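Local coordinates for Sts-2 protein (Mus musculus, PDB 3D4I), which interferes with CBL-mediated receptor down-regulation and, through its histidine-phosphatase-type (PGM) domain, has an acid-dependent phosphatase activity, at residues Q23-S28 with D44-R49; S8-L13 with Q185-C190; E127-E132 with P168-D173. All blocks are in the same frame, centred on the assembly; numbering follows the deposited sequence. Where two conformers were deposited one is given.

Contact 1 of 3, residues Q23-S28 with D44-R49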
loop_
_atom_site.group_PDB
_atom_site.type_symbol
_atom_site.label_atom_id
_atom_site.label_comp_id
_atom_site.label_asym_id
_atom_site.label_seq_id
_atom_site.Cartn_x
_atom_site.Cartn_y
_atom_site.Cartn_z
ATOM N N GLN A 23 -5.454 1.512 13.755
ATOM C CA GLN A 23 -6.510 0.621 13.223
ATOM C C GLN A 23 -5.943 -0.797 13.138
ATOM O O GLN A 23 -6.663 -1.800 13.334
ATOM C CB GLN A 23 -6.944 0.988 11.780
ATOM C CG GLN A 23 -8.247 0.301 11.384
ATOM C CD GLN A 23 -8.603 0.442 9.921
ATOM O OE1 GLN A 23 -8.458 1.508 9.321
ATOM N NE2 GLN A 23 -9.111 -0.639 9.342
ATOM N N VAL A 24 -4.658 -0.884 12.797
ATOM C CA VAL A 24 -4.003 -2.171 12.636
ATOM C C VAL A 24 -3.462 -2.702 13.976
ATOM O O VAL A 24 -3.640 -3.868 14.310
ATOM C CB VAL A 24 -2.856 -2.096 11.574
ATOM C CG1 VAL A 24 -2.075 -3.436 11.485
ATOM C CG2 VAL A 24 -3.443 -1.849 10.218
ATOM N N PHE A 25 -2.763 -1.847 14.704
ATOM C CA PHE A 25 -1.989 -2.302 15.846
ATOM C C PHE A 25 -2.737 -2.158 17.161
ATOM O O PHE A 25 -2.284 -2.657 18.206
ATOM C CB PHE A 25 -0.620 -1.632 15.854
ATOM C CG PHE A 25 0.218 -2.031 14.656
ATOM C CD1 PHE A 25 0.782 -3.306 14.594
ATOM C CD2 PHE A 25 0.343 -1.183 13.568
ATOM C CE1 PHE A 25 1.520 -3.719 13.497
ATOM C CE2 PHE A 25 1.094 -1.578 12.440
ATOM C CZ PHE A 25 1.673 -2.867 12.411
ATOM N N GLY A 26 -3.887 -1.504 17.103
ATOM C CA GLY A 26 -4.786 -1.419 18.265
ATOM C C GLY A 26 -4.477 -0.279 19.216
ATOM O O GLY A 26 -3.608 0.561 18.946
ATOM N N LYS A 27 -5.212 -0.226 20.334
ATOM C CA LYS A 27 -5.112 0.924 21.235
ATOM C C LYS A 27 -3.726 1.070 21.914
ATOM O O LYS A 27 -3.336 2.178 22.258
ATOM C CB LYS A 27 -6.293 0.976 22.257
ATOM C CG LYS A 27 -6.567 -0.295 23.066
ATOM C CD LYS A 27 -7.914 -0.161 23.869
ATOM C CE LYS A 27 -8.232 -1.373 24.795
ATOM N NZ LYS A 27 -9.529 -1.163 25.648
ATOM N N SER A 28 -2.993 -0.034 22.026
ATOM C CA SER A 28 -1.628 -0.068 22.579
ATOM C C SER A 28 -0.508 0.256 21.585
ATOM O O SER A 28 0.654 0.095 21.918
ATOM C CB SER A 28 -1.351 -1.427 23.213
ATOM O OG SER A 28 -1.072 -2.443 22.261
ATOM N N ASP A 44 7.293 -3.029 13.374
ATOM C CA ASP A 44 6.665 -3.681 12.208
ATOM C C ASP A 44 6.806 -2.667 11.082
ATOM O O ASP A 44 6.837 -1.473 11.335
ATOM C CB ASP A 44 5.192 -3.982 12.525
ATOM C CG ASP A 44 4.433 -4.698 11.395
ATOM O OD1 ASP A 44 4.129 -4.085 10.333
ATOM O OD2 ASP A 44 4.034 -5.864 11.622
ATOM N N LEU A 45 6.922 -3.128 9.843
ATOM C CA LEU A 45 7.196 -2.204 8.759
ATOM C C LEU A 45 6.010 -1.307 8.461
ATOM O O LEU A 45 6.167 -0.311 7.758
ATOM C CB LEU A 45 7.645 -2.922 7.479
ATOM C CG LEU A 45 8.864 -3.847 7.601
ATOM C CD1 LEU A 45 9.221 -4.354 6.230
ATOM C CD2 LEU A 45 10.074 -3.080 8.185
ATOM N N ASN A 46 4.836 -1.627 8.997
ATOM C CA ASN A 46 3.675 -0.753 8.749
ATOM C C ASN A 46 3.610 0.445 9.689
ATOM O O ASN A 46 2.762 1.316 9.498
ATOM C CB ASN A 46 2.367 -1.545 8.790
ATOM C CG ASN A 46 1.232 -0.877 8.020
ATOM O OD1 ASN A 46 1.438 -0.289 6.970
ATOM N ND2 ASN A 46 0.007 -1.006 8.545
ATOM N N PHE A 47 4.471 0.481 10.720
ATOM C CA PHE A 47 4.731 1.738 11.446
ATOM C C PHE A 47 5.549 2.621 10.533
ATOM O O PHE A 47 6.406 2.104 9.818
ATOM C CB PHE A 47 5.492 1.506 12.768
ATOM C CG PHE A 47 4.651 0.905 13.865
ATOM C CD1 PHE A 47 4.372 -0.455 13.885
ATOM C CD2 PHE A 47 4.148 1.699 14.889
ATOM C CE1 PHE A 47 3.601 -1.040 14.947
ATOM C CE2 PHE A 47 3.373 1.148 15.907
ATOM C CZ PHE A 47 3.118 -0.221 15.955
ATOM N N PRO A 48 5.272 3.951 10.515
ATOM C CA PRO A 48 6.017 4.822 9.594
ATOM C C PRO A 48 7.494 4.983 9.983
ATOM O O PRO A 48 7.863 4.749 11.134
ATOM C CB PRO A 48 5.270 6.173 9.686
ATOM C CG PRO A 48 4.546 6.125 11.056
ATOM C CD PRO A 48 4.267 4.680 11.313
ATOM N N ARG A 49 8.314 5.395 9.025
ATOM C CA ARG A 49 9.757 5.562 9.227
ATOM C C ARG A 49 10.065 6.500 10.376
ATOM O O ARG A 49 11.013 6.290 11.123
ATOM C CB ARG A 49 10.431 6.041 7.920
ATOM C CG ARG A 49 11.335 4.999 7.241
ATOM C CD ARG A 49 11.686 5.437 5.806
ATOM N NE ARG A 49 13.081 5.202 5.426
ATOM C CZ ARG A 49 13.645 5.707 4.321
ATOM N NH1 ARG A 49 12.929 6.468 3.492
ATOM N NH2 ARG A 49 14.928 5.468 4.039
#
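The ring of Phe25 is enclosed on both faces: Phe47 CE1 lies 3.3 Å above the centre of one, and CG1 of the adjoining Val24 covers the other. At its rim, near the plane, come the carboxylate of Asp44 and Asn46 CB, with Phe25 CZ 3.4 Å from Asp44 OD1. The two phenyl rings meet obliquely, centroids 4.3 Å apart and planes inclined by 31°, and the closest carbons are Phe25 CG and Phe47 CE1 at 3.5 Å. Phe25 CG stands anti to its own carbonyl carbon (chi1 -64°), which sends the ring out from the last turn of helix 21-25 into the bend formed by residues 44-47. That bend is a type I turn, reinforced by an Asx turn in which Asp44 OD1 accepts Asn46 N at 2.9 Å through its anti lone pair. Beside the Phe25 ring, Val24 CG2 touches Asn46 ND2, whose amide is bound to Glu19 and to Cys70 N. Asp44 OD2 takes a hydrogen bond from Thr259 of the second subunit, placing the turn at the dimer interface. The contact thus joins the end of helix 21-25 to the loop leading to helix 69-85, with Trp29 and Gln32 of helix 29-32 packed against Phe47.

Contact 2 of 3, residues S8-L13 with Q185-C190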
loop_
_atom_site.group_PDB
_atom_site.type_symbol
_atom_site.label_atom_id
_atom_site.label_comp_id
_atom_site.label_asym_id
_atom_site.label_seq_id
_atom_site.Cartn_x
_atom_site.Cartn_y
_atom_site.Cartn_z
ATOM N N SER A 8 -16.736 24.323 -17.652
ATOM C CA SER A 8 -16.195 23.517 -16.554
ATOM C C SER A 8 -16.968 23.808 -15.275
ATOM O O SER A 8 -17.516 24.904 -15.108
ATOM C CB SER A 8 -14.692 23.775 -16.376
ATOM O OG SER A 8 -14.436 25.165 -16.358
ATOM N N ARG A 9 -17.026 22.821 -14.377
ATOM C CA ARG A 9 -17.831 22.953 -13.165
ATOM C C ARG A 9 -16.954 22.855 -11.939
ATOM O O ARG A 9 -16.045 22.013 -11.877
ATOM C CB ARG A 9 -18.916 21.872 -13.116
ATOM C CG ARG A 9 -20.060 22.125 -14.088
ATOM C CD ARG A 9 -20.946 20.900 -14.266
ATOM N NE ARG A 9 -21.959 21.168 -15.293
ATOM C CZ ARG A 9 -23.275 21.245 -15.074
ATOM N NH1 ARG A 9 -23.776 21.040 -13.863
ATOM N NH2 ARG A 9 -24.098 21.506 -16.085
ATOM N N ARG A 10 -17.219 23.737 -10.986
ATOM C CA ARG A 10 -16.606 23.680 -9.676
ATOM C C ARG A 10 -16.872 22.325 -9.003
ATOM O O ARG A 10 -18.007 21.834 -8.995
ATOM C CB ARG A 10 -17.162 24.802 -8.806
ATOM C CG ARG A 10 -16.187 25.240 -7.764
ATOM C CD ARG A 10 -16.727 26.317 -6.907
ATOM N NE ARG A 10 -15.795 26.528 -5.809
ATOM C CZ ARG A 10 -16.004 27.338 -4.778
ATOM N NH1 ARG A 10 -17.137 28.019 -4.681
ATOM N NH2 ARG A 10 -15.068 27.443 -3.832
ATOM N N GLY A 11 -15.838 21.744 -8.396
ATOM C CA GLY A 11 -15.993 20.457 -7.709
ATOM C C GLY A 11 -15.536 20.486 -6.261
ATOM O O GLY A 11 -14.631 21.254 -5.896
ATOM N N ILE A 12 -16.168 19.650 -5.441
ATOM C CA ILE A 12 -15.764 19.436 -4.047
ATOM C C ILE A 12 -15.600 17.921 -3.881
ATOM O O ILE A 12 -16.545 17.169 -4.107
ATOM C CB ILE A 12 -16.808 19.970 -3.053
ATOM C CG1 ILE A 12 -16.706 21.502 -2.928
ATOM C CG2 ILE A 12 -16.659 19.298 -1.646
ATOM C CD1 ILE A 12 -15.643 21.944 -1.953
ATOM N N LEU A 13 -14.386 17.493 -3.535
ATOM C CA LEU A 13 -14.051 16.072 -3.472
ATOM C C LEU A 13 -13.643 15.780 -2.042
ATOM O O LEU A 13 -12.588 16.224 -1.574
ATOM C CB LEU A 13 -12.922 15.717 -4.454
ATOM C CG LEU A 13 -12.493 14.237 -4.498
ATOM C CD1 LEU A 13 -13.647 13.317 -4.912
ATOM C CD2 LEU A 13 -11.304 14.104 -5.475
ATOM N N GLN A 185 -18.445 28.492 4.379
ATOM C CA GLN A 185 -17.280 29.380 4.280
ATOM C C GLN A 185 -16.295 28.909 3.210
ATOM O O GLN A 185 -15.740 29.718 2.466
ATOM C CB GLN A 185 -16.585 29.541 5.637
ATOM C CG GLN A 185 -15.202 30.189 5.573
ATOM C CD GLN A 185 -14.676 30.664 6.943
ATOM O OE1 GLN A 185 -15.404 31.289 7.720
ATOM N NE2 GLN A 185 -13.397 30.382 7.222
ATOM N N ILE A 186 -16.092 27.600 3.122
ATOM C CA ILE A 186 -15.190 27.036 2.126
ATOM C C ILE A 186 -15.656 27.398 0.712
ATOM O O ILE A 186 -14.856 27.856 -0.104
ATOM C CB ILE A 186 -15.022 25.490 2.312
ATOM C CG1 ILE A 186 -14.242 25.205 3.604
ATOM C CG2 ILE A 186 -14.308 24.866 1.125
ATOM C CD1 ILE A 186 -14.152 23.736 3.972
ATOM N N ILE A 187 -16.946 27.231 0.444
ATOM C CA ILE A 187 -17.493 27.537 -0.884
ATOM C C ILE A 187 -17.323 29.020 -1.251
ATOM O O ILE A 187 -17.024 29.356 -2.402
ATOM C CB ILE A 187 -18.978 27.078 -1.014
ATOM C CG1 ILE A 187 -19.070 25.561 -0.900
ATOM C CG2 ILE A 187 -19.611 27.546 -2.332
ATOM C CD1 ILE A 187 -18.023 24.825 -1.642
ATOM N N ASN A 188 -17.490 29.891 -0.261
ATOM C CA ASN A 188 -17.276 31.333 -0.447
ATOM C C ASN A 188 -15.811 31.801 -0.346
ATOM O O ASN A 188 -15.537 33.000 -0.409
ATOM C CB ASN A 188 -18.164 32.123 0.511
ATOM C CG ASN A 188 -19.638 32.016 0.167
ATOM O OD1 ASN A 188 -20.211 30.924 0.111
ATOM N ND2 ASN A 188 -20.268 33.170 -0.063
ATOM N N THR A 189 -14.872 30.863 -0.207
ATOM C CA THR A 189 -13.448 31.210 -0.162
ATOM C C THR A 189 -13.050 31.891 -1.475
ATOM O O THR A 189 -12.432 32.967 -1.459
ATOM C CB THR A 189 -12.538 29.989 0.205
ATOM O OG1 THR A 189 -12.615 29.752 1.619
ATOM C CG2 THR A 189 -11.067 30.239 -0.158
ATOM N N CYS A 190 -13.427 31.272 -2.599
ATOM C CA CYS A 190 -13.247 31.847 -3.936
ATOM C C CYS A 190 -14.396 31.342 -4.831
ATOM O O CYS A 190 -14.225 30.358 -5.551
ATOM C CB CYS A 190 -11.884 31.447 -4.518
ATOM S SG CYS A 190 -10.406 31.898 -3.510
#
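Ile12, on strand 11-16, faces Ile187 at the end of helix 172-187, their CA atoms 8.9 Å apart. This is helix-on-sheet packing in the alpha/beta fold of the histidine phosphatase superfamily: strand 11-16 lies inside the mixed sheet, bonded to strands 196-201 and 236-241, and the helix covers one side of it. The apolar part is small. Ile12 CD1 and Ile187 CD1 touch at 3.7 Å, and Ile12 CD1 lies 4.4 Å from Ile186 CG2; Ile186 and Ile12 both also lean on Ile199 of strand 196-201.

The polar part belongs to Arg10, whose side chain reaches across to the helix end, CG anti to the backbone N (chi1 -152°) and the chain extended as far as NE. There its NH1 donates to Ile187 O at 2.6 Å, within the guanidinium plane and on a carbonyl lone pair, while NH2 adds a weak bond of 3.1 Å to that same oxygen. A positive group at the carbonyl end of a helix would be favoured electrostatically. Just beyond, Thr189 N closes back on Ile186 O, and Thr189 OG1 donates a hydrogen bond to Gln185 O, so the chain curls round after the helix. The curl brings Cys190 O over one face of the Arg10 guanidinium, 3.4 Å above the plane toward its rim, with Ile187 CD1 more loosely over the opposite face.

Contact 3 of 3, residues E127-E132 with P168-D173; sequences EWMKWE and PAESYD
Two hydrogen bonds cross from Trp128 and Met129 to Glu170. Met129 N gives a nearly straight bond (167°) to Glu170 OE2, 2.9 Å long, on the anti lone pair; Trp128 NE1 donates to Glu170 O at 3.1 Å, from above the carbonyl plane, not on a lone pair. Glu170 chi1 (56°) aims the chain toward Met129, and its extended course beyond CG carries the carboxylate to Met129 N.

The aromatic contact is T-shaped: the edge of Tyr172 points at one face of Trp128, the six-membered rings 5.6 Å apart between centroids with planes at 63°, while Lys130 CB covers the other face. Tyr172 OH is fixed by Arg219 O.

Apolar packing adds Trp128 CZ2 against Tyr172 CB at 3.6 Å, and Met129 CE against Pro168 CA at 3.7 Å. Met129 CG touches Glu170 OE2, the side chains crossing at about a right angle.

The contact ties the loop after strand 119-121 to the start of helix 172-187, where Ser171 is N-cap and Gln174 OE1 accepts its N-H. Arg178 forms a salt bridge with Glu170 OE2 and donates to Glu127 O, so a main-chain N-H and a guanidinium grip OE2, which would tend to keep buried Glu170 ionised.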
loop_
_atom_site.group_PDB
_atom_site.type_symbol
_atom_site.label_atom_id
_atom_site.label_comp_id
_atom_site.label_asym_id
_atom_site.label_seq_id
_atom_site.Cartn_x
_atom_site.Cartn_y
_atom_site.Cartn_z
ATOM N N GLU A 127 -13.370 15.429 13.090
ATOM C CA GLU A 127 -14.319 14.393 13.484
ATOM C C GLU A 127 -15.329 14.909 14.512
ATOM O O GLU A 127 -15.033 15.838 15.266
ATOM C CB GLU A 127 -13.518 13.194 14.056
ATOM C CG GLU A 127 -14.330 11.973 14.475
ATOM C CD GLU A 127 -15.020 11.315 13.301
ATOM O OE1 GLU A 127 -16.129 11.749 12.969
ATOM O OE2 GLU A 127 -14.446 10.365 12.709
ATOM N N TRP A 128 -16.528 14.331 14.533
ATOM C CA TRP A 128 -17.491 14.577 15.611
ATOM C C TRP A 128 -16.827 14.277 16.952
ATOM O O TRP A 128 -16.281 13.189 17.122
ATOM C CB TRP A 128 -18.721 13.678 15.416
ATOM C CG TRP A 128 -19.872 13.860 16.424
ATOM C CD1 TRP A 128 -20.097 14.918 17.252
ATOM C CD2 TRP A 128 -20.976 12.971 16.607
ATOM N NE1 TRP A 128 -21.256 14.724 17.975
ATOM C CE2 TRP A 128 -21.820 13.538 17.588
ATOM C CE3 TRP A 128 -21.329 11.732 16.043
ATOM C CZ2 TRP A 128 -22.983 12.896 18.043
ATOM C CZ3 TRP A 128 -22.510 11.100 16.493
ATOM C CH2 TRP A 128 -23.310 11.684 17.470
ATOM N N MET A 129 -16.885 15.230 17.897
ATOM C CA MET A 129 -16.147 15.124 19.181
ATOM C C MET A 129 -16.587 13.952 20.034
ATOM O O MET A 129 -15.822 13.457 20.855
ATOM C CB MET A 129 -16.253 16.431 19.994
ATOM C CG MET A 129 -15.614 17.641 19.303
ATOM S SD MET A 129 -13.812 17.503 19.257
ATOM C CE MET A 129 -13.468 17.725 21.022
ATOM N N LYS A 130 -17.832 13.531 19.838
ATOM C CA LYS A 130 -18.386 12.316 20.424
ATOM C C LYS A 130 -17.467 11.111 20.229
ATOM O O LYS A 130 -17.427 10.232 21.084
ATOM C CB LYS A 130 -19.736 12.021 19.758
ATOM C CG LYS A 130 -20.458 10.745 20.211
ATOM C CD LYS A 130 -21.095 10.926 21.566
ATOM C CE LYS A 130 -22.365 11.755 21.484
ATOM N NZ LYS A 130 -22.962 11.945 22.848
ATOM N N TRP A 131 -16.751 11.074 19.102
ATOM C CA TRP A 131 -15.921 9.923 18.753
ATOM C C TRP A 131 -14.433 10.150 18.956
ATOM O O TRP A 131 -13.620 9.344 18.501
ATOM C CB TRP A 131 -16.199 9.475 17.310
ATOM C CG TRP A 131 -17.608 9.039 17.134
ATOM C CD1 TRP A 131 -18.431 8.495 18.097
ATOM C CD2 TRP A 131 -18.380 9.099 15.933
ATOM N NE1 TRP A 131 -19.660 8.213 17.558
ATOM C CE2 TRP A 131 -19.654 8.573 16.231
ATOM C CE3 TRP A 131 -18.114 9.541 14.623
ATOM C CZ2 TRP A 131 -20.663 8.468 15.271
ATOM C CZ3 TRP A 131 -19.127 9.438 13.663
ATOM C CH2 TRP A 131 -20.385 8.900 13.998
ATOM N N GLU A 132 -14.086 11.229 19.654
ATOM C CA GLU A 132 -12.694 11.561 19.955
ATOM C C GLU A 132 -12.517 11.833 21.448
ATOM O O GLU A 132 -13.486 12.113 22.154
ATOM C CB GLU A 132 -12.231 12.766 19.134
ATOM C CG GLU A 132 -12.261 12.556 17.616
ATOM C CD GLU A 132 -11.019 11.872 17.070
ATOM O OE1 GLU A 132 -9.976 11.818 17.755
ATOM O OE2 GLU A 132 -11.080 11.373 15.935
ATOM N N PRO A 168 -16.126 19.436 23.375
ATOM C CA PRO A 168 -16.119 17.997 23.650
ATOM C C PRO A 168 -17.522 17.379 23.754
ATOM O O PRO A 168 -17.695 16.194 23.448
ATOM C CB PRO A 168 -15.396 17.906 24.993
ATOM C CG PRO A 168 -14.529 19.106 25.010
ATOM C CD PRO A 168 -15.375 20.180 24.398
ATOM N N ALA A 169 -18.501 18.174 24.185
ATOM C CA ALA A 169 -19.875 17.681 24.332
ATOM C C ALA A 169 -20.798 18.012 23.142
ATOM O O ALA A 169 -22.024 17.876 23.254
ATOM C CB ALA A 169 -20.485 18.182 25.657
ATOM N N GLU A 170 -20.240 18.430 22.001
ATOM C CA GLU A 170 -21.107 18.773 20.872
ATOM C C GLU A 170 -22.029 17.604 20.550
ATOM O O GLU A 170 -21.599 16.452 20.489
ATOM C CB GLU A 170 -20.347 19.263 19.624
ATOM C CG GLU A 170 -19.308 18.302 19.100
ATOM C CD GLU A 170 -18.833 18.595 17.676
ATOM O OE1 GLU A 170 -19.044 19.704 17.124
ATOM O OE2 GLU A 170 -18.195 17.688 17.125
ATOM N N SER A 171 -23.308 17.914 20.393
ATOM C CA SER A 171 -24.308 16.933 20.011
ATOM C C SER A 171 -24.189 16.667 18.524
ATOM O O SER A 171 -23.466 17.375 17.817
ATOM C CB SER A 171 -25.701 17.469 20.303
ATOM O OG SER A 171 -25.956 18.622 19.505
ATOM N N TYR A 172 -24.918 15.660 18.047
ATOM C CA TYR A 172 -24.994 15.387 16.613
ATOM C C TYR A 172 -25.509 16.605 15.853
ATOM O O TYR A 172 -24.914 17.000 14.846
ATOM C CB TYR A 172 -25.841 14.143 16.318
ATOM C CG TYR A 172 -26.068 13.887 14.845
ATOM C CD1 TYR A 172 -25.030 13.434 14.023
ATOM C CD2 TYR A 172 -27.321 14.098 14.269
ATOM C CE1 TYR A 172 -25.241 13.204 12.658
ATOM C CE2 TYR A 172 -27.535 13.876 12.898
ATOM C CZ TYR A 172 -26.503 13.430 12.111
ATOM O OH TYR A 172 -26.730 13.203 10.775
ATOM N N ASP A 173 -26.600 17.199 16.341
ATOM C CA ASP A 173 -27.162 18.418 15.733
ATOM C C ASP A 173 -26.148 19.565 15.629
ATOM O O ASP A 173 -26.070 20.255 14.601
ATOM C CB ASP A 173 -28.441 18.888 16.458
ATOM C CG ASP A 173 -29.634 17.956 16.231
ATOM O OD1 ASP A 173 -29.676 17.213 15.221
ATOM O OD2 ASP A 173 -30.551 17.961 17.080
#

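How the contacts relate
Contacts 2 and 3 use the two ends of helix 172-187, contact 3 at its start, with about 26 Å between their centres and about 12 Å between nearest atoms. Contact 1 lies across the domain from contact 2, their centres about 35 Å apart, yet strand 11-16 is followed in the chain by helix 21-25. The RHG signature that carries the catalytic histidine in this superfamily falls where that strand ends, between segments 8-13 and 23-28. Contact 3 comes about 11 Å from contact 1 at nearest atoms; its Glu127 touches His202, just after strand 196-201 and probably the second conserved histidine, consistent with a position bordering the active site. Contact 1 alone meets the second subunit.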